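Local coordinates for protein dihydropteridine reductase (PDB 1OOE) that probably catalyses the NADH- or NADPH-dependent reduction of quinonoid dihydrobiopterin to tetrahydrobiopterin, as a homodimeric short-chain dehydrogenase/reductase, at residues Glu57-Ile60 against Leu61-Ala65; Ser202-Leu205 against Leu206-Thr210; Ser155-Ala159 against Lys160-Leu164; Gly163-Asp166 against Asn167-Val170. All blocks are in the same frame, centred on the assembly; numbering follows the deposited sequence.

Interaction 1. Residues Glu57-Ile60 against Leu61-Ala65; sequences EQSI and LEQTA
Leu61 meets Glu57 one helical turn back: its N donates to Glu57 O at 2.9 Å, while CD1 and CD2 both lie 3.9 Å from Glu57 CG, so the leucine branches rest obliquely against the aliphatic part of the glutamate. Glu62 runs alongside Gln58 in the same direction, amide and carboxylate planes turned 65° apart; Glu62 OE2 and Gln58 NE2 are 3.6 Å apart. Gln63 N donates to Ser59 O, and Gln63 NE2 adds a bond to a different atom, Ser59 OG, at 3.0 Å; a chi1 of -176° sets that hydroxyl opposite its backbone N. The same NE2 also hydrogen-bonds Leu46 O; an alanine here removes the shared donor and would probably set the Ser59 hydroxyl free to turn and leave Leu46 O without this mate. Thr64 grips Ile60 O twice, through OG1 (2.9 Å) and N (3.0 Å), which arrive from opposite faces of the carbonyl plane. This turn of helix 53-68 belongs to the Rossmann-type fold: Ile60 and Thr64 pack on Ile33 of strand 28-34, Thr64 also on Ile45 of strand 43-46, and Glu57 and Leu61 lie on Lys113 of helix 93-118.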
loop_
_atom_site.group_PDB
_atom_site.type_symbol
_atom_site.label_atom_id
_atom_site.label_comp_id
_atom_site.label_asym_id
_atom_site.label_seq_id
_atom_site.Cartn_x
_atom_site.Cartn_y
_atom_site.Cartn_z
ATOM N N GLU A 57 -5.113 -14.067 9.903
ATOM C CA GLU A 57 -6.005 -14.575 8.866
ATOM C C GLU A 57 -6.539 -15.946 9.269
ATOM O O GLU A 57 -7.747 -16.179 9.284
ATOM C CB GLU A 57 -5.284 -14.719 7.519
ATOM C CG GLU A 57 -6.155 -15.439 6.483
ATOM C CD GLU A 57 -5.407 -15.902 5.249
ATOM O OE1 GLU A 57 -4.196 -16.190 5.341
ATOM O OE2 GLU A 57 -6.048 -16.000 4.183
ATOM N N GLN A 58 -5.628 -16.852 9.606
ATOM C CA GLN A 58 -6.024 -18.203 9.978
ATOM C C GLN A 58 -7.019 -18.237 11.129
ATOM O O GLN A 58 -8.047 -18.908 11.050
ATOM C CB GLN A 58 -4.793 -19.038 10.346
ATOM C CG GLN A 58 -5.112 -20.511 10.570
ATOM C CD GLN A 58 -3.870 -21.342 10.824
ATOM O OE1 GLN A 58 -2.899 -21.266 10.073
ATOM N NE2 GLN A 58 -3.901 -22.148 11.878
ATOM N N SER A 59 -6.721 -17.501 12.195
ATOM C CA SER A 59 -7.591 -17.482 13.364
ATOM C C SER A 59 -8.962 -16.894 13.063
ATOM O O SER A 59 -9.984 -17.457 13.449
ATOM C CB SER A 59 -6.937 -16.695 14.499
ATOM O OG SER A 59 -7.729 -16.758 15.670
ATOM N N ILE A 60 -8.983 -15.760 12.373
ATOM C CA ILE A 60 -10.241 -15.112 12.036
ATOM C C ILE A 60 -11.082 -15.995 11.109
ATOM O O ILE A 60 -12.289 -16.143 11.306
ATOM C CB ILE A 60 -9.984 -13.734 11.385
ATOM C CG1 ILE A 60 -9.363 -12.790 12.422
ATOM C CG2 ILE A 60 -11.285 -13.140 10.868
ATOM C CD1 ILE A 60 -8.787 -11.508 11.832
ATOM N N LEU A 61 -10.444 -16.601 10.112
ATOM C CA LEU A 61 -11.170 -17.470 9.191
ATOM C C LEU A 61 -11.710 -18.711 9.897
ATOM O O LEU A 61 -12.847 -19.119 9.661
ATOM C CB LEU A 61 -10.276 -17.890 8.021
ATOM C CG LEU A 61 -10.308 -16.992 6.779
ATOM C CD1 LEU A 61 -9.991 -15.557 7.164
ATOM C CD2 LEU A 61 -9.317 -17.515 5.748
ATOM N N GLU A 62 -10.905 -19.314 10.766
ATOM C CA GLU A 62 -11.357 -20.507 11.474
ATOM C C GLU A 62 -12.566 -20.198 12.342
ATOM O O GLU A 62 -13.552 -20.932 12.321
ATOM C CB GLU A 62 -10.238 -21.085 12.349
ATOM C CG GLU A 62 -9.026 -21.575 11.575
ATOM C CD GLU A 62 -7.948 -22.161 12.474
ATOM O OE1 GLU A 62 -7.701 -21.595 13.562
ATOM O OE2 GLU A 62 -7.339 -23.180 12.087
ATOM N N GLN A 63 -12.490 -19.108 13.100
ATOM C CA GLN A 63 -13.582 -18.719 13.984
ATOM C C GLN A 63 -14.852 -18.345 13.237
ATOM O O GLN A 63 -15.957 -18.674 13.674
ATOM C CB GLN A 63 -13.164 -17.543 14.860
ATOM C CG GLN A 63 -12.075 -17.858 15.857
ATOM C CD GLN A 63 -11.711 -16.645 16.678
ATOM O OE1 GLN A 63 -12.504 -16.175 17.495
ATOM N NE2 GLN A 63 -10.517 -16.115 16.451
ATOM N N THR A 64 -14.703 -17.647 12.118
ATOM C CA THR A 64 -15.871 -17.239 11.345
ATOM C C THR A 64 -16.558 -18.450 10.716
ATOM O O THR A 64 -17.792 -18.529 10.685
ATOM C CB THR A 64 -15.481 -16.227 10.248
ATOM O OG1 THR A 64 -14.909 -15.065 10.866
ATOM C CG2 THR A 64 -16.706 -15.807 9.442
ATOM N N ALA A 65 -15.762 -19.395 10.227
ATOM C CA ALA A 65 -16.311 -20.599 9.615
ATOM C C ALA A 65 -17.040 -21.447 10.655
ATOM O O ALA A 65 -18.087 -22.029 10.367
ATOM C CB ALA A 65 -15.199 -21.412 8.960
#

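Interaction 2. Residues Ser202-Leu205 against Leu206-Thr210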
loop_
_atom_site.group_PDB
_atom_site.type_symbol
_atom_site.label_atom_id
_atom_site.label_comp_id
_atom_site.label_asym_id
_atom_site.label_seq_id
_atom_site.Cartn_x
_atom_site.Cartn_y
_atom_site.Cartn_z
ATOM N N SER A 202 -24.787 4.090 8.241
ATOM C CA SER A 202 -25.520 2.868 8.562
ATOM C C SER A 202 -26.722 2.710 7.642
ATOM O O SER A 202 -26.999 1.615 7.149
ATOM C CB SER A 202 -25.986 2.884 10.022
ATOM O OG SER A 202 -24.882 2.969 10.907
ATOM N N GLU A 203 -27.431 3.811 7.414
ATOM C CA GLU A 203 -28.599 3.800 6.545
ATOM C C GLU A 203 -28.233 3.412 5.116
ATOM O O GLU A 203 -28.940 2.622 4.482
ATOM C CB GLU A 203 -29.285 5.169 6.570
ATOM C CG GLU A 203 -30.188 5.370 7.780
ATOM C CD GLU A 203 -30.566 6.822 7.998
ATOM O OE1 GLU A 203 -30.711 7.558 7.000
ATOM O OE2 GLU A 203 -30.731 7.225 9.167
ATOM N N HIS A 204 -27.131 3.949 4.600
ATOM C CA HIS A 204 -26.741 3.599 3.242
ATOM C C HIS A 204 -26.271 2.158 3.134
ATOM O O HIS A 204 -26.520 1.498 2.126
ATOM C CB HIS A 204 -25.675 4.559 2.705
ATOM C CG HIS A 204 -26.245 5.834 2.164
ATOM N ND1 HIS A 204 -26.746 6.829 2.976
ATOM C CD2 HIS A 204 -26.445 6.250 0.891
ATOM C CE1 HIS A 204 -27.231 7.803 2.226
ATOM N NE2 HIS A 204 -27.062 7.476 0.956
ATOM N N LEU A 205 -25.600 1.653 4.165
ATOM C CA LEU A 205 -25.158 0.265 4.108
ATOM C C LEU A 205 -26.372 -0.664 4.051
ATOM O O LEU A 205 -26.378 -1.637 3.296
ATOM C CB LEU A 205 -24.283 -0.086 5.313
ATOM C CG LEU A 205 -22.880 0.528 5.335
ATOM C CD1 LEU A 205 -22.190 0.172 6.644
ATOM C CD2 LEU A 205 -22.075 0.021 4.144
ATOM N N LEU A 206 -27.404 -0.370 4.838
ATOM C CA LEU A 206 -28.602 -1.213 4.817
ATOM C C LEU A 206 -29.261 -1.142 3.437
ATOM O O LEU A 206 -29.703 -2.162 2.900
ATOM C CB LEU A 206 -29.601 -0.784 5.904
ATOM C CG LEU A 206 -30.916 -1.578 5.970
ATOM C CD1 LEU A 206 -30.618 -3.052 6.202
ATOM C CD2 LEU A 206 -31.795 -1.033 7.084
ATOM N N LYS A 207 -29.311 0.055 2.857
ATOM C CA LYS A 207 -29.913 0.229 1.535
ATOM C C LYS A 207 -29.160 -0.548 0.458
ATOM O O LYS A 207 -29.765 -1.271 -0.335
ATOM C CB LYS A 207 -29.950 1.708 1.137
ATOM C CG LYS A 207 -30.664 1.948 -0.194
ATOM C CD LYS A 207 -30.681 3.412 -0.614
ATOM C CE LYS A 207 -29.285 3.919 -0.964
ATOM N NZ LYS A 207 -29.331 5.290 -1.565
ATOM N N TRP A 208 -27.840 -0.394 0.424
ATOM C CA TRP A 208 -27.035 -1.088 -0.571
ATOM C C TRP A 208 -27.065 -2.602 -0.366
ATOM O O TRP A 208 -26.927 -3.369 -1.323
ATOM C CB TRP A 208 -25.584 -0.589 -0.538
ATOM C CG TRP A 208 -25.417 0.885 -0.824
ATOM C CD1 TRP A 208 -26.180 1.654 -1.653
ATOM C CD2 TRP A 208 -24.381 1.743 -0.322
ATOM N NE1 TRP A 208 -25.682 2.940 -1.702
ATOM C CE2 TRP A 208 -24.578 3.019 -0.893
ATOM C CE3 TRP A 208 -23.303 1.554 0.553
ATOM C CZ2 TRP A 208 -23.737 4.104 -0.618
ATOM C CZ3 TRP A 208 -22.464 2.634 0.827
ATOM C CH2 TRP A 208 -22.688 3.890 0.242
ATOM N N THR A 209 -27.249 -3.035 0.877
ATOM C CA THR A 209 -27.293 -4.465 1.174
ATOM C C THR A 209 -28.590 -5.103 0.684
ATOM O O THR A 209 -28.581 -6.208 0.132
ATOM C CB THR A 209 -27.157 -4.729 2.693
ATOM O OG1 THR A 209 -25.888 -4.249 3.153
ATOM C CG2 THR A 209 -27.248 -6.220 2.990
ATOM N N THR A 210 -29.697 -4.394 0.874
ATOM C CA THR A 210 -31.016 -4.897 0.489
ATOM C C THR A 210 -31.481 -4.576 -0.933
ATOM O O THR A 210 -32.312 -5.299 -1.491
ATOM C CB THR A 210 -32.091 -4.393 1.472
ATOM O OG1 THR A 210 -32.122 -2.961 1.461
ATOM C CG2 THR A 210 -31.785 -4.872 2.880
#
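His204 and Trp208 both place CG opposite the carbonyl carbon, with chi1 at -82° and -60°, and these two rotations carry the imidazole and the indole to the same flank of the helix, one turn apart. There the pair forms an offset edge-to-face contact: the edge of His204 is directed at the six-membered ring of Trp208, the centroids are 5.5 Å apart and the planes meet at 66°. The methylene takes part as well, since His204 CB lies 3.9 Å from the centroid of that six-membered ring and close to its normal, which makes a CH-pi contact. The backbone carbonyl of the same histidine also sits over a face of the indole, with His204 O 3.1 Å above the ring plane and offset toward its rim. This O accepts the Trp208 N-H at 2.9 Å, a nearly straight bond. His204 ND1 is hydrogen-bonded to Phe200 O one turn earlier, which helps hold the ring in this rotation.

The stretch is the last part of helix 198-210, which lies against helix 14-25 and the central sheet of the Rossmann-type fold; Leu205 packs on Ile19 and Gln126. Leu205 CD2 also approaches Trp208 CE3 at 4.1 Å. Lys207, bent at chi3, runs beside the imidazole, and outside the two segments its NZ forms a salt bridge to the sulfonate of a bound MES, probably from the crystallisation liquor, which Trp208 NE1 also hydrogen-bonds. Towards the helix end, Thr209 OG1 donates to Leu205 O at 2.7 Å, from above the carbonyl plane, and Thr209 N reaches that oxygen from its other face. Thr210 repeats the double grip on Leu206 O, with OG1 at 2.9 Å.

Interaction 3. Residues Ser155-Ala159 against Lys160-Leu164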
loop_
_atom_site.group_PDB
_atom_site.type_symbol
_atom_site.label_atom_id
_atom_site.label_comp_id
_atom_site.label_asym_id
_atom_site.label_seq_id
_atom_site.Cartn_x
_atom_site.Cartn_y
_atom_site.Cartn_z
ATOM N N SER A 155 -9.976 -1.579 -6.373
ATOM C CA SER A 155 -10.068 -1.694 -7.824
ATOM C C SER A 155 -9.831 -3.122 -8.297
ATOM O O SER A 155 -10.489 -3.580 -9.227
ATOM C CB SER A 155 -9.093 -0.733 -8.526
ATOM O OG SER A 155 -7.741 -1.151 -8.422
ATOM N N SER A 156 -8.906 -3.832 -7.655
ATOM C CA SER A 156 -8.628 -5.215 -8.041
ATOM C C SER A 156 -9.804 -6.142 -7.722
ATOM O O SER A 156 -10.133 -7.025 -8.509
ATOM C CB SER A 156 -7.368 -5.726 -7.338
ATOM O OG SER A 156 -6.216 -5.044 -7.806
ATOM N N LEU A 157 -10.437 -5.940 -6.572
ATOM C CA LEU A 157 -11.573 -6.771 -6.174
ATOM C C LEU A 157 -12.800 -6.584 -7.066
ATOM O O LEU A 157 -13.555 -7.535 -7.306
ATOM C CB LEU A 157 -11.954 -6.482 -4.717
ATOM C CG LEU A 157 -10.910 -6.838 -3.654
ATOM C CD1 LEU A 157 -11.355 -6.299 -2.308
ATOM C CD2 LEU A 157 -10.720 -8.350 -3.590
ATOM N N ALA A 158 -13.000 -5.368 -7.564
ATOM C CA ALA A 158 -14.149 -5.085 -8.419
ATOM C C ALA A 158 -13.985 -5.691 -9.807
ATOM O O ALA A 158 -14.970 -5.894 -10.521
ATOM C CB ALA A 158 -14.359 -3.577 -8.530
ATOM N N ALA A 159 -12.742 -5.980 -10.180
ATOM C CA ALA A 159 -12.438 -6.553 -11.484
ATOM C C ALA A 159 -12.846 -8.017 -11.592
ATOM O O ALA A 159 -13.079 -8.695 -10.591
ATOM C CB ALA A 159 -10.954 -6.400 -11.789
ATOM N N LYS A 160 -12.928 -8.492 -12.828
ATOM C CA LYS A 160 -13.309 -9.867 -13.115
ATOM C C LYS A 160 -12.284 -10.868 -12.587
ATOM O O LYS A 160 -11.076 -10.645 -12.681
ATOM C CB LYS A 160 -13.475 -10.039 -14.627
ATOM C CG LYS A 160 -14.006 -11.391 -15.057
ATOM C CD LYS A 160 -14.220 -11.432 -16.561
ATOM C CE LYS A 160 -14.722 -12.793 -17.002
ATOM N NZ LYS A 160 -13.769 -13.867 -16.618
ATOM N N ASP A 161 -12.788 -11.970 -12.034
ATOM C CA ASP A 161 -11.965 -13.048 -11.486
ATOM C C ASP A 161 -11.059 -12.642 -10.327
ATOM O O ASP A 161 -9.931 -13.127 -10.205
ATOM C CB ASP A 161 -11.122 -13.690 -12.592
ATOM C CG ASP A 161 -11.975 -14.338 -13.667
ATOM O OD1 ASP A 161 -12.944 -15.037 -13.309
ATOM O OD2 ASP A 161 -11.672 -14.153 -14.864
ATOM N N SER A 162 -11.565 -11.765 -9.467
ATOM C CA SER A 162 -10.809 -11.314 -8.304
ATOM C C SER A 162 -11.014 -12.306 -7.166
ATOM O O SER A 162 -10.227 -12.362 -6.225
ATOM C CB SER A 162 -11.316 -9.955 -7.848
ATOM O OG SER A 162 -12.597 -10.103 -7.258
ATOM N N GLY A 163 -12.094 -13.076 -7.251
ATOM C CA GLY A 163 -12.395 -14.039 -6.211
ATOM C C GLY A 163 -13.726 -13.757 -5.537
ATOM O O GLY A 163 -14.276 -14.622 -4.856
ATOM N N LEU A 164 -14.245 -12.545 -5.712
ATOM C CA LEU A 164 -15.532 -12.201 -5.114
ATOM C C LEU A 164 -16.628 -12.944 -5.865
ATOM O O LEU A 164 -16.483 -13.246 -7.049
ATOM C CB LEU A 164 -15.780 -10.690 -5.177
ATOM C CG LEU A 164 -14.894 -9.839 -4.259
ATOM C CD1 LEU A 164 -15.328 -8.384 -4.338
ATOM C CD2 LEU A 164 -14.991 -10.350 -2.824
#
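Ser162 turns its hydroxyl back onto the end of the preceding helix, with OG 2.7 Å from Leu157 O, to which it donates. The chi1 of 71° puts OG in the crowded position between the backbone N and the carbonyl carbon, and from there it meets the carbonyl well off its axis: the C=O...OG angle is 120°, with the donor tilted from the carbonyl plane. Ser162 CB also comes close, 3.2 Å from Ser156 O, so the side chain sits over carbonyls near the C-terminal end of the helix. The same OG receives a weak hydrogen bond from Leu164 N, at 3.3 Å, and thereby ties the chain beyond the turn to the helix end.

After helix 141-158 a type II beta turn from Ala159 to Ser162 redirects the chain towards strand 169-175, in the helix-to-strand connection of a Rossmann-type fold. Gly163 follows with phi of 119°, where a side chain would run into the carbonyl oxygen of Ser162. Leu164 then extends CD1 back to the helix, 3.9 Å from Leu157 CB and 3.6 Å from Leu157 O. Leu157 and Leu164 both continue onto helix 93-118, at Ala112 and at Ala115 and Thr116. At the exposed corner of the turn, Lys160 stretches out and bends only at chi4, which brings NZ to Asp161 OD2 at 2.7 Å in a salt bridge, on the syn side but tilted from the carboxylate plane. The second subunit closes over the helix: Ser156 OG is hydrogen-bonded to Thr137 N of that subunit, and Ala159 packs on its Pro138.

Interaction 4. Residues Gly163-Asp166 against Asn167-Val170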
loop_
_atom_site.group_PDB
_atom_site.type_symbol
_atom_site.label_atom_id
_atom_site.label_comp_id
_atom_site.label_asym_id
_atom_site.label_seq_id
_atom_site.Cartn_x
_atom_site.Cartn_y
_atom_site.Cartn_z
ATOM N N GLY A 163 -12.094 -13.076 -7.251
ATOM C CA GLY A 163 -12.395 -14.039 -6.211
ATOM C C GLY A 163 -13.726 -13.757 -5.537
ATOM O O GLY A 163 -14.276 -14.622 -4.856
ATOM N N LEU A 164 -14.245 -12.545 -5.712
ATOM C CA LEU A 164 -15.532 -12.201 -5.114
ATOM C C LEU A 164 -16.628 -12.944 -5.865
ATOM O O LEU A 164 -16.483 -13.246 -7.049
ATOM C CB LEU A 164 -15.780 -10.690 -5.177
ATOM C CG LEU A 164 -14.894 -9.839 -4.259
ATOM C CD1 LEU A 164 -15.328 -8.384 -4.338
ATOM C CD2 LEU A 164 -14.991 -10.350 -2.824
ATOM N N PRO A 165 -17.741 -13.251 -5.186
ATOM C CA PRO A 165 -18.837 -13.971 -5.842
ATOM C C PRO A 165 -19.536 -13.186 -6.945
ATOM O O PRO A 165 -19.467 -11.958 -6.998
ATOM C CB PRO A 165 -19.766 -14.316 -4.678
ATOM C CG PRO A 165 -19.568 -13.176 -3.740
ATOM C CD PRO A 165 -18.068 -12.964 -3.778
ATOM N N ASP A 166 -20.209 -13.912 -7.832
ATOM C CA ASP A 166 -20.918 -13.293 -8.944
ATOM C C ASP A 166 -21.951 -12.270 -8.502
ATOM O O ASP A 166 -22.644 -12.457 -7.498
ATOM C CB ASP A 166 -21.623 -14.358 -9.787
ATOM C CG ASP A 166 -20.657 -15.319 -10.442
ATOM O OD1 ASP A 166 -19.675 -14.850 -11.055
ATOM O OD2 ASP A 166 -20.888 -16.546 -10.353
ATOM N N ASN A 167 -22.041 -11.185 -9.265
ATOM C CA ASN A 167 -23.010 -10.130 -9.010
ATOM C C ASN A 167 -22.785 -9.331 -7.730
ATOM O O ASN A 167 -23.606 -8.484 -7.380
ATOM C CB ASN A 167 -24.419 -10.731 -9.001
ATOM C CG ASN A 167 -24.772 -11.409 -10.316
ATOM O OD1 ASN A 167 -25.557 -12.358 -10.347
ATOM N ND2 ASN A 167 -24.202 -10.916 -11.408
ATOM N N SER A 168 -21.685 -9.591 -7.029
ATOM C CA SER A 168 -21.406 -8.850 -5.799
ATOM C C SER A 168 -20.739 -7.520 -6.124
ATOM O O SER A 168 -20.284 -7.295 -7.247
ATOM C CB SER A 168 -20.498 -9.662 -4.870
ATOM O OG SER A 168 -19.222 -9.875 -5.449
ATOM N N ALA A 169 -20.681 -6.638 -5.134
ATOM C CA ALA A 169 -20.059 -5.335 -5.332
ATOM C C ALA A 169 -19.179 -4.984 -4.149
ATOM O O ALA A 169 -19.420 -5.438 -3.030
ATOM C CB ALA A 169 -21.131 -4.260 -5.505
ATOM N N VAL A 170 -18.143 -4.195 -4.413
ATOM C CA VAL A 170 -17.257 -3.712 -3.362
ATOM C C VAL A 170 -17.369 -2.187 -3.417
ATOM O O VAL A 170 -17.303 -1.591 -4.498
ATOM C CB VAL A 170 -15.781 -4.159 -3.579
ATOM C CG1 VAL A 170 -15.274 -3.699 -4.933
ATOM C CG2 VAL A 170 -14.907 -3.606 -2.467
#
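Ser168 folds back over Pro165, and its side chain can be followed outward atom by atom. CB lies 3.3 Å from Pro165 O and 3.8 Å from Pro165 CG, against the pyrrolidine ring. At the tip, OG donates to Pro165 O at 2.6 Å and also lies 3.5 Å from Leu164 CB and 3.7 Å from Pro165 CD, so the hydroxyl is flanked by carbon on its way to the carbonyl. A chi1 of 64°, holding OG between the backbone N and the carbonyl carbon, makes this reach possible. Pro165 O is gripped a second time by Ser168 N, at 3.2 Å, from above the carbonyl plane (37° out of it). That backbone bond closes a type II beta turn from Pro165 to Ser168, in which Asn167 takes a positive phi of 67°. Replacing Ser168 by an alanine would probably leave Pro165 O with the longer N-H bond alone from this turn and make the turn less firmly held. Beyond it the chain enters strand 169-175: Ala169 pairs with Gly123 and Leu125 of the neighbouring strand, Val170 bonds to Gly219 and Ser218 and, with CB 4.3 Å from Leu164 CD1, touches Ala158 of helix 141-158.

Overall arrangement
Along the chain the order is interaction 1, 3, 4 and then 2. Interactions 3 and 4 form one unit: they share Gly163 and Leu164, their centres are about 7 Å apart, and Ala158 CB touches Val170 CG1 at 3.7 Å, so together they trace the passage from helix 141-158 into strand 169-175. The others stand apart. Interaction 1, on helix 53-68, has its centre about 22 Å from that of interaction 3, and helix 93-118 meets side chains of both. Interaction 2, on helix 198-210, is centred about 17 Å from interaction 4 and about 26 Å from interaction 1. The helices of interactions 1 and 2 thus flank opposite faces of the central sheet, as in the layered Rossmann-type fold of this family.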